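Long-range contacts in EXOU (Pseudomonas aeruginosa, PDB 4AKX), which is a cytotoxin of the type III secretion system, probably acting as a patatin-like phospholipase, and forms a complex with the chaperone SpcU: residues 78-83 with 109-114; 202-207 with 235-240; 54-59 with 73-78. All blocks are in the same frame, centred on the assembly; numbering follows the deposited sequence.

Contact 1 of 3, residues 78-83 with 109-114; sequences TSLVLS and RSMSGS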
loop_
_atom_site.group_PDB
_atom_site.type_symbol
_atom_site.label_atom_id
_atom_site.label_comp_id
_atom_site.label_asym_id
_atom_site.label_seq_id
_atom_site.Cartn_x
_atom_site.Cartn_y
_atom_site.Cartn_z
ATOM N N THR B 78 33.669 30.270 -8.226
ATOM C CA THR B 78 34.698 30.205 -7.231
ATOM C C THR B 78 35.172 28.792 -7.003
ATOM O O THR B 78 35.930 28.540 -6.068
ATOM C CB THR B 78 34.213 30.760 -5.893
ATOM O OG1 THR B 78 33.087 29.990 -5.459
ATOM C CG2 THR B 78 33.832 32.256 -6.013
ATOM N N SER B 79 34.718 27.862 -7.842
ATOM C CA SER B 79 34.975 26.437 -7.598
ATOM C C SER B 79 34.957 25.521 -8.799
ATOM O O SER B 79 34.147 25.673 -9.714
ATOM C CB SER B 79 34.069 25.871 -6.494
ATOM O OG SER B 79 34.734 25.906 -5.237
ATOM N N LEU B 80 35.847 24.532 -8.742
ATOM C CA LEU B 80 36.132 23.634 -9.853
ATOM C C LEU B 80 36.086 22.203 -9.347
ATOM O O LEU B 80 36.930 21.801 -8.530
ATOM C CB LEU B 80 37.518 23.940 -10.434
ATOM C CG LEU B 80 37.923 23.333 -11.784
ATOM C CD1 LEU B 80 36.744 23.089 -12.717
ATOM C CD2 LEU B 80 38.953 24.222 -12.455
ATOM N N VAL B 81 35.086 21.450 -9.809
ATOM C CA VAL B 81 34.887 20.080 -9.358
ATOM C C VAL B 81 35.232 19.154 -10.501
ATOM O O VAL B 81 34.604 19.201 -11.550
ATOM C CB VAL B 81 33.430 19.824 -8.894
ATOM C CG1 VAL B 81 33.222 18.361 -8.524
ATOM C CG2 VAL B 81 33.073 20.715 -7.711
ATOM N N LEU B 82 36.229 18.301 -10.280
ATOM C CA LEU B 82 36.778 17.445 -11.331
ATOM C C LEU B 82 36.468 15.991 -11.038
ATOM O O LEU B 82 36.926 15.446 -10.024
ATOM C CB LEU B 82 38.290 17.634 -11.403
ATOM C CG LEU B 82 38.914 17.951 -12.755
ATOM C CD1 LEU B 82 37.914 18.671 -13.636
ATOM C CD2 LEU B 82 40.142 18.824 -12.535
ATOM N N SER B 83 35.670 15.376 -11.905
ATOM C CA SER B 83 35.240 14.004 -11.682
ATOM C C SER B 83 36.201 13.015 -12.349
ATOM O O SER B 83 36.800 13.320 -13.379
ATOM C CB SER B 83 33.828 13.805 -12.190
ATOM O OG SER B 83 33.793 13.946 -13.596
ATOM N N ARG B 109 38.694 29.907 -6.282
ATOM C CA ARG B 109 39.257 29.813 -4.941
ATOM C C ARG B 109 39.306 28.406 -4.361
ATOM O O ARG B 109 39.730 28.229 -3.222
ATOM C CB ARG B 109 38.520 30.746 -3.992
ATOM C CG ARG B 109 38.997 32.185 -4.091
ATOM C CD ARG B 109 38.207 33.098 -3.165
ATOM N NE ARG B 109 38.185 34.469 -3.664
ATOM C CZ ARG B 109 37.519 34.854 -4.751
ATOM N NH1 ARG B 109 36.826 33.965 -5.458
ATOM N NH2 ARG B 109 37.552 36.125 -5.139
ATOM N N SER B 110 38.890 27.410 -5.147
ATOM C CA SER B 110 38.726 26.031 -4.653
ATOM C C SER B 110 38.803 24.990 -5.778
ATOM O O SER B 110 38.326 25.230 -6.877
ATOM C CB SER B 110 37.393 25.887 -3.915
ATOM O OG SER B 110 37.442 24.837 -2.963
HETATM N N MSE B 111 39.383 23.827 -5.499
HETATM C CA MSE B 111 39.386 22.768 -6.485
HETATM C C MSE B 111 39.159 21.438 -5.870
HETATM O O MSE B 111 39.746 21.120 -4.827
HETATM C CB MSE B 111 40.718 22.761 -7.156
HETATM C CG MSE B 111 40.575 23.384 -8.529
HETATM SE SE MSE B 111 42.365 24.032 -9.016
HETATM C CE MSE B 111 41.936 25.836 -9.700
ATOM N N SER B 112 38.325 20.633 -6.532
ATOM C CA SER B 112 37.792 19.414 -5.946
ATOM C C SER B 112 37.756 18.311 -6.977
ATOM O O SER B 112 37.079 18.430 -7.989
ATOM C CB SER B 112 36.375 19.645 -5.405
ATOM O OG SER B 112 36.374 20.405 -4.200
ATOM N N GLY B 113 38.458 17.219 -6.707
ATOM C CA GLY B 113 38.571 16.158 -7.685
ATOM C C GLY B 113 38.542 14.804 -7.043
ATOM O O GLY B 113 38.916 14.657 -5.872
ATOM N N SER B 114 38.079 13.817 -7.807
ATOM C CA SER B 114 38.027 12.430 -7.351
ATOM C C SER B 114 38.812 11.534 -8.303
ATOM O O SER B 114 39.098 11.937 -9.433
ATOM C CB SER B 114 36.584 11.952 -7.297
ATOM O OG SER B 114 35.998 12.002 -8.588
#

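Contact 2 of 3, residues 202-207 with 235-240; sequences DETRKA and SGVTFG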
loop_
_atom_site.group_PDB
_atom_site.type_symbol
_atom_site.label_atom_id
_atom_site.label_comp_id
_atom_site.label_asym_id
_atom_site.label_seq_id
_atom_site.Cartn_x
_atom_site.Cartn_y
_atom_site.Cartn_z
ATOM N N ASP B 202 57.136 17.382 -6.691
ATOM C CA ASP B 202 57.990 18.386 -7.288
ATOM C C ASP B 202 57.197 19.402 -8.121
ATOM O O ASP B 202 57.364 20.618 -7.962
ATOM C CB ASP B 202 59.091 17.706 -8.106
ATOM C CG ASP B 202 59.882 16.672 -7.284
ATOM O OD1 ASP B 202 59.624 16.552 -6.060
ATOM O OD2 ASP B 202 60.756 15.982 -7.866
ATOM N N GLU B 203 56.314 18.903 -8.985
ATOM C CA GLU B 203 55.392 19.769 -9.727
ATOM C C GLU B 203 54.745 20.813 -8.817
ATOM O O GLU B 203 54.915 22.024 -9.019
ATOM C CB GLU B 203 54.325 18.938 -10.448
ATOM C CG GLU B 203 54.856 18.219 -11.677
ATOM C CD GLU B 203 55.616 19.147 -12.616
ATOM O OE1 GLU B 203 55.013 20.136 -13.097
ATOM O OE2 GLU B 203 56.816 18.893 -12.877
ATOM N N THR B 204 54.038 20.326 -7.799
ATOM C CA THR B 204 53.440 21.172 -6.778
ATOM C C THR B 204 54.451 22.139 -6.132
ATOM O O THR B 204 54.179 23.335 -6.010
ATOM C CB THR B 204 52.743 20.330 -5.684
ATOM O OG1 THR B 204 53.633 19.309 -5.220
ATOM C CG2 THR B 204 51.473 19.679 -6.222
ATOM N N ARG B 205 55.617 21.616 -5.739
ATOM C CA ARG B 205 56.626 22.389 -5.013
ATOM C C ARG B 205 57.211 23.498 -5.909
ATOM O O ARG B 205 57.580 24.567 -5.416
ATOM C CB ARG B 205 57.732 21.456 -4.506
ATOM C CG ARG B 205 58.224 21.692 -3.081
ATOM C CD ARG B 205 59.626 21.098 -2.844
ATOM N NE ARG B 205 59.893 19.832 -3.548
ATOM C CZ ARG B 205 59.704 18.613 -3.032
ATOM N NH1 ARG B 205 59.246 18.465 -1.797
ATOM N NH2 ARG B 205 59.966 17.528 -3.756
ATOM N N LYS B 206 57.274 23.250 -7.221
ATOM C CA LYS B 206 57.724 24.273 -8.170
ATOM C C LYS B 206 56.738 25.428 -8.294
ATOM O O LYS B 206 57.107 26.604 -8.138
ATOM C CB LYS B 206 58.011 23.673 -9.549
ATOM C CG LYS B 206 59.500 23.612 -9.888
ATOM C CD LYS B 206 59.776 22.844 -11.175
ATOM C CE LYS B 206 59.721 23.756 -12.388
ATOM N NZ LYS B 206 59.396 22.989 -13.626
ATOM N N ALA B 207 55.480 25.085 -8.568
ATOM C CA ALA B 207 54.417 26.078 -8.719
ATOM C C ALA B 207 54.350 26.992 -7.504
ATOM O O ALA B 207 54.612 28.187 -7.621
ATOM C CB ALA B 207 53.081 25.399 -8.973
ATOM N N SER B 235 60.321 18.954 1.771
ATOM C CA SER B 235 58.915 18.668 2.135
ATOM C C SER B 235 57.925 18.945 0.991
ATOM O O SER B 235 58.132 19.854 0.171
ATOM C CB SER B 235 58.499 19.472 3.371
ATOM O OG SER B 235 59.638 19.909 4.094
ATOM N N GLY B 236 56.853 18.155 0.941
ATOM C CA GLY B 236 55.786 18.354 -0.047
ATOM C C GLY B 236 54.772 19.397 0.400
ATOM O O GLY B 236 54.712 19.756 1.587
ATOM N N VAL B 237 53.975 19.896 -0.541
ATOM C CA VAL B 237 52.905 20.813 -0.170
ATOM C C VAL B 237 51.743 20.074 0.503
ATOM O O VAL B 237 51.300 19.024 0.040
ATOM C CB VAL B 237 52.421 21.688 -1.353
ATOM C CG1 VAL B 237 53.583 21.979 -2.301
ATOM C CG2 VAL B 237 51.259 21.024 -2.094
ATOM N N THR B 238 51.310 20.606 1.637
ATOM C CA THR B 238 50.187 20.065 2.374
ATOM C C THR B 238 48.898 20.752 1.907
ATOM O O THR B 238 48.931 21.605 1.018
ATOM C CB THR B 238 50.387 20.236 3.909
ATOM O OG1 THR B 238 50.537 21.626 4.255
ATOM C CG2 THR B 238 51.607 19.454 4.376
ATOM N N PHE B 239 47.762 20.366 2.478
ATOM C CA PHE B 239 46.556 21.160 2.307
ATOM C C PHE B 239 46.659 22.418 3.178
ATOM O O PHE B 239 46.406 23.542 2.710
ATOM C CB PHE B 239 45.305 20.350 2.655
ATOM C CG PHE B 239 45.103 19.126 1.793
ATOM C CD1 PHE B 239 44.420 19.207 0.580
ATOM C CD2 PHE B 239 45.541 17.882 2.227
ATOM C CE1 PHE B 239 44.215 18.080 -0.197
ATOM C CE2 PHE B 239 45.334 16.752 1.460
ATOM C CZ PHE B 239 44.684 16.854 0.237
ATOM N N GLY B 240 47.081 22.221 4.430
ATOM C CA GLY B 240 47.171 23.304 5.409
ATOM C C GLY B 240 47.746 24.584 4.827
ATOM O O GLY B 240 47.314 25.694 5.168
#

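Contact 3 of 3, residues 54-59 with 73-78; sequences GPRQIT and SRPPLT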
loop_
_atom_site.group_PDB
_atom_site.type_symbol
_atom_site.label_atom_id
_atom_site.label_comp_id
_atom_site.label_asym_id
_atom_site.label_seq_id
_atom_site.Cartn_x
_atom_site.Cartn_y
_atom_site.Cartn_z
ATOM N N GLY B 54 24.446 47.243 -10.012
ATOM C CA GLY B 54 25.695 46.644 -9.571
ATOM C C GLY B 54 26.303 45.575 -10.486
ATOM O O GLY B 54 25.770 45.286 -11.584
ATOM N N PRO B 55 27.432 44.976 -10.033
ATOM C CA PRO B 55 28.147 43.925 -10.754
ATOM C C PRO B 55 27.252 42.719 -10.968
ATOM O O PRO B 55 27.362 42.038 -11.996
ATOM C CB PRO B 55 29.285 43.548 -9.794
ATOM C CG PRO B 55 29.375 44.679 -8.818
ATOM C CD PRO B 55 27.985 45.190 -8.681
ATOM N N ARG B 56 26.357 42.475 -9.999
ATOM C CA ARG B 56 25.485 41.296 -10.006
ATOM C C ARG B 56 24.068 41.591 -10.461
ATOM O O ARG B 56 23.180 40.782 -10.270
ATOM C CB ARG B 56 25.526 40.574 -8.649
ATOM C CG ARG B 56 26.853 39.861 -8.435
ATOM C CD ARG B 56 26.885 38.987 -7.211
ATOM N NE ARG B 56 26.020 37.830 -7.374
ATOM C CZ ARG B 56 25.738 36.971 -6.396
ATOM N NH1 ARG B 56 26.283 37.116 -5.186
ATOM N NH2 ARG B 56 24.915 35.960 -6.626
ATOM N N GLN B 57 23.883 42.766 -11.060
ATOM C CA GLN B 57 22.726 43.106 -11.902
ATOM C C GLN B 57 21.384 42.987 -11.196
ATOM O O GLN B 57 20.381 42.580 -11.805
ATOM C CB GLN B 57 22.733 42.302 -13.194
ATOM C CG GLN B 57 23.872 42.678 -14.125
ATOM C CD GLN B 57 24.328 41.511 -14.978
ATOM O OE1 GLN B 57 24.855 40.514 -14.473
ATOM N NE2 GLN B 57 24.118 41.622 -16.280
ATOM N N ILE B 58 21.368 43.354 -9.912
ATOM C CA ILE B 58 20.189 43.168 -9.058
ATOM C C ILE B 58 18.921 43.794 -9.699
ATOM O O ILE B 58 18.863 45.003 -9.938
ATOM C CB ILE B 58 20.402 43.778 -7.634
ATOM C CG1 ILE B 58 21.811 43.506 -7.036
ATOM C CG2 ILE B 58 19.326 43.303 -6.694
ATOM C CD1 ILE B 58 22.124 42.058 -6.715
ATOM N N THR B 59 17.910 42.977 -9.985
ATOM C CA THR B 59 16.584 43.523 -10.331
ATOM C C THR B 59 15.501 43.180 -9.318
ATOM O O THR B 59 15.291 42.013 -9.009
ATOM C CB THR B 59 16.112 43.037 -11.683
ATOM O OG1 THR B 59 17.025 43.486 -12.675
ATOM C CG2 THR B 59 14.761 43.613 -11.986
ATOM N N SER B 73 22.350 38.116 -11.319
ATOM C CA SER B 73 23.294 37.341 -12.113
ATOM C C SER B 73 23.794 36.138 -11.330
ATOM O O SER B 73 24.024 36.226 -10.118
ATOM C CB SER B 73 24.483 38.211 -12.520
ATOM O OG SER B 73 25.264 38.552 -11.383
ATOM N N ARG B 74 23.983 35.024 -12.033
ATOM C CA ARG B 74 24.587 33.829 -11.448
ATOM C C ARG B 74 25.809 34.199 -10.609
ATOM O O ARG B 74 26.551 35.108 -10.962
ATOM C CB ARG B 74 24.973 32.830 -12.547
ATOM C CG ARG B 74 23.792 32.155 -13.233
ATOM C CD ARG B 74 23.042 31.249 -12.264
ATOM N NE ARG B 74 23.863 30.113 -11.846
ATOM C CZ ARG B 74 23.558 28.834 -12.106
ATOM N NH1 ARG B 74 22.430 28.505 -12.758
ATOM N NH2 ARG B 74 24.383 27.878 -11.692
ATOM N N PRO B 75 26.012 33.501 -9.489
ATOM C CA PRO B 75 27.041 33.832 -8.524
ATOM C C PRO B 75 28.388 33.723 -9.139
ATOM O O PRO B 75 28.520 33.201 -10.224
ATOM C CB PRO B 75 26.908 32.738 -7.469
ATOM C CG PRO B 75 25.525 32.213 -7.634
ATOM C CD PRO B 75 25.278 32.290 -9.108
ATOM N N PRO B 76 29.403 34.188 -8.428
ATOM C CA PRO B 76 30.742 34.154 -8.968
ATOM C C PRO B 76 31.262 32.715 -9.061
ATOM O O PRO B 76 31.060 31.914 -8.136
ATOM C CB PRO B 76 31.547 34.965 -7.944
ATOM C CG PRO B 76 30.842 34.730 -6.650
ATOM C CD PRO B 76 29.377 34.590 -7.007
ATOM N N LEU B 77 31.899 32.380 -10.182
ATOM C CA LEU B 77 32.636 31.122 -10.270
ATOM C C LEU B 77 33.819 31.079 -9.263
ATOM O O LEU B 77 34.834 31.795 -9.413
ATOM C CB LEU B 77 33.107 30.854 -11.711
ATOM C CG LEU B 77 32.328 29.840 -12.547
ATOM C CD1 LEU B 77 33.155 29.483 -13.765
ATOM C CD2 LEU B 77 32.006 28.574 -11.768
ATOM N N THR B 78 33.669 30.270 -8.226
ATOM C CA THR B 78 34.698 30.205 -7.231
ATOM C C THR B 78 35.172 28.792 -7.003
ATOM O O THR B 78 35.930 28.540 -6.068
ATOM C CB THR B 78 34.213 30.760 -5.893
ATOM O OG1 THR B 78 33.087 29.990 -5.459
ATOM C CG2 THR B 78 33.832 32.256 -6.013
#

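Contact 1 of 3, residues 78-83 with 109-114
Residues 78-82 and 110-114 run parallel as neighbouring strands, their axes 4.4 Å apart at closest approach and 8° from alignment, with Leu80 opposite Met111, Val81 opposite Ser112 and Leu82 opposite Gly113. Backbone bonds alternate between the strands: Leu80 N gives to Ser110 O, and Leu80 O receives Ser112 N at 2.7 Å. Farther along, Leu82 N pairs with Ser112 O, at a modelled separation too short to be taken literally, and Ser114 N reaches Leu82 O at 3.0 Å.

At the opening end, Thr78 O has two donors that arrive from opposite faces of its carbonyl plane, Arg109 N at 3.1 Å and the hydroxyl Ser79 OG. Beside it, Thr78 CG2 meets Arg109 NH1 at 3.5 Å, the two side chains passing at a slant.

Leu80 and Met111, a selenomethionine, lie side by side and point the same way, joined through Leu80 CB and Met111 CG at 3.6 Å. With CG of Leu80 anti to its N (chi1 -167°), the leucine rises beside Met111, whose side chain also touches Ala121 and Leu124 of helix 115-125. On the other face, Val81 CG2 approaches Ser112 CB at 4.2 Å. Ser110 OG turns instead to Thr254 OG1 on the next strand.

The outer edges bond to strands 343-348 and 254-263, Val81 to Leu345 and Leu347, and Met111 to Asn256. The contact thus joins the parallel strands of a beta-alpha-beta unit, connected through helix 93-102, inside the mixed sheet; Leu80, Met111 and Leu82 make one face apolar, and there Met111 meets helix 115-125.

Contact 2 of 3, residues 202-207 with 235-240
Arg205 lays the aliphatic part of its side chain against the carbonyl oxygen of Ser235, with Arg205 CD 3.6 Å and Arg205 CG 3.7 Å from Ser235 O. The chain then bends at chi3 (-36°) and brings the guanidinium round so that the same oxygen lies at its edge, near the plane. There Arg205 NH1 makes a weak hydrogen bond to Ser235 O, 2.7 Å long with an angle of 144° at the hydrogen. The other terminal nitrogen, Arg205 NH2, turns back to Asp202 OD1, one turn earlier on the same helix, in a salt bridge whose hydrogen bond is poorly angled. Asp202 and the Ser235 carbonyl therefore share the guanidinium through different nitrogens, which would limit its rotation.

Beside this polar link, Val237 points toward the helix and straddles Thr204: Val237 CG1 and Val237 CG2 both stand 3.9 Å from Thr204 CB, and CG1 also comes within 4.0 Å of Arg205 N. Thr204 keeps its hydroxyl for its own helix, where Thr204 OG1 bonds to Leu200 O. Val237 also touches Leu231 of helix 222-232, which Arg205 meets as well, and Val282 of helix 282-288, so the valine sits among three helices.

Helix 195-214 is in this way packed against the short connection that leads from helix 222-232 to helix 239-246. The chemistry is divided, an apolar Thr204-Val237 touch next to one charged group that bonds a main-chain carbonyl; the carboxylate of Asp202 probably offsets the charge that the arginine brings to the joint.

Contact 3 of 3, residues 54-59 with 73-78
A beta hairpin with a type I turn, Gly54 to Gln57, sets Arg56 and Gln57 against Ser73 at the end of the adjoining strand. The turn closes through Gln57 N and Gly54 O at 3.2 Å. Gln57 follows with a positive phi (59°), and it and Ile58 face the same residue of strand 50-53, forming a G1 beta bulge.

Across the contact, Ser73 N donates to Arg56 O at 3.0 Å in an almost straight bond, 169° at the hydrogen, although the nitrogen stands above the carbonyl plane. Ser73 OG, folded between its own backbone N and carbonyl carbon (chi1 68°), lies 3.4 Å from Arg56 CB. Gln57 reaches the same serine from another direction, its OE1 approaching Ser73 CB.

Bent at chi3, the arginine carries its guanidinium along the chain leaving Ser73. Pro75 CA, 3.6 Å from Arg56 NH2, and Pro76 CD lie over one face of the group, while Ser73 O sits in plane at its edge. The neighbouring Arg74 points away and pairs with Asp343.

Strands 50-53, 58-63 and 68-73 follow one another as an antiparallel meander, and the contact lies where its first turn meets the exit of its third strand. A type I turn followed by a G1 bulge is a classic way of closing a beta hairpin.

Contacts 1 and 3 are in series along the chain and share Thr78, with centres 20 Å apart. After Ser73 of contact 3 the chain leaves the antiparallel sheet, and past the proline pair it enters the mixed sheet as strand 77-82, which contact 1 pairs with strand 110-114. Gly113 of contact 1 opens a GxSxG sequence leading into helix 115-125, consistent with the nucleophile elbow of patatin-like phospholipases, so contact 1 probably borders the active site. Contact 2 belongs to the helices of the same family region, its centre 18 Å from that of contact 1 and the nearest atoms about 7 Å apart. Contacts 2 and 3 are the most distant pair, 34 Å between centres.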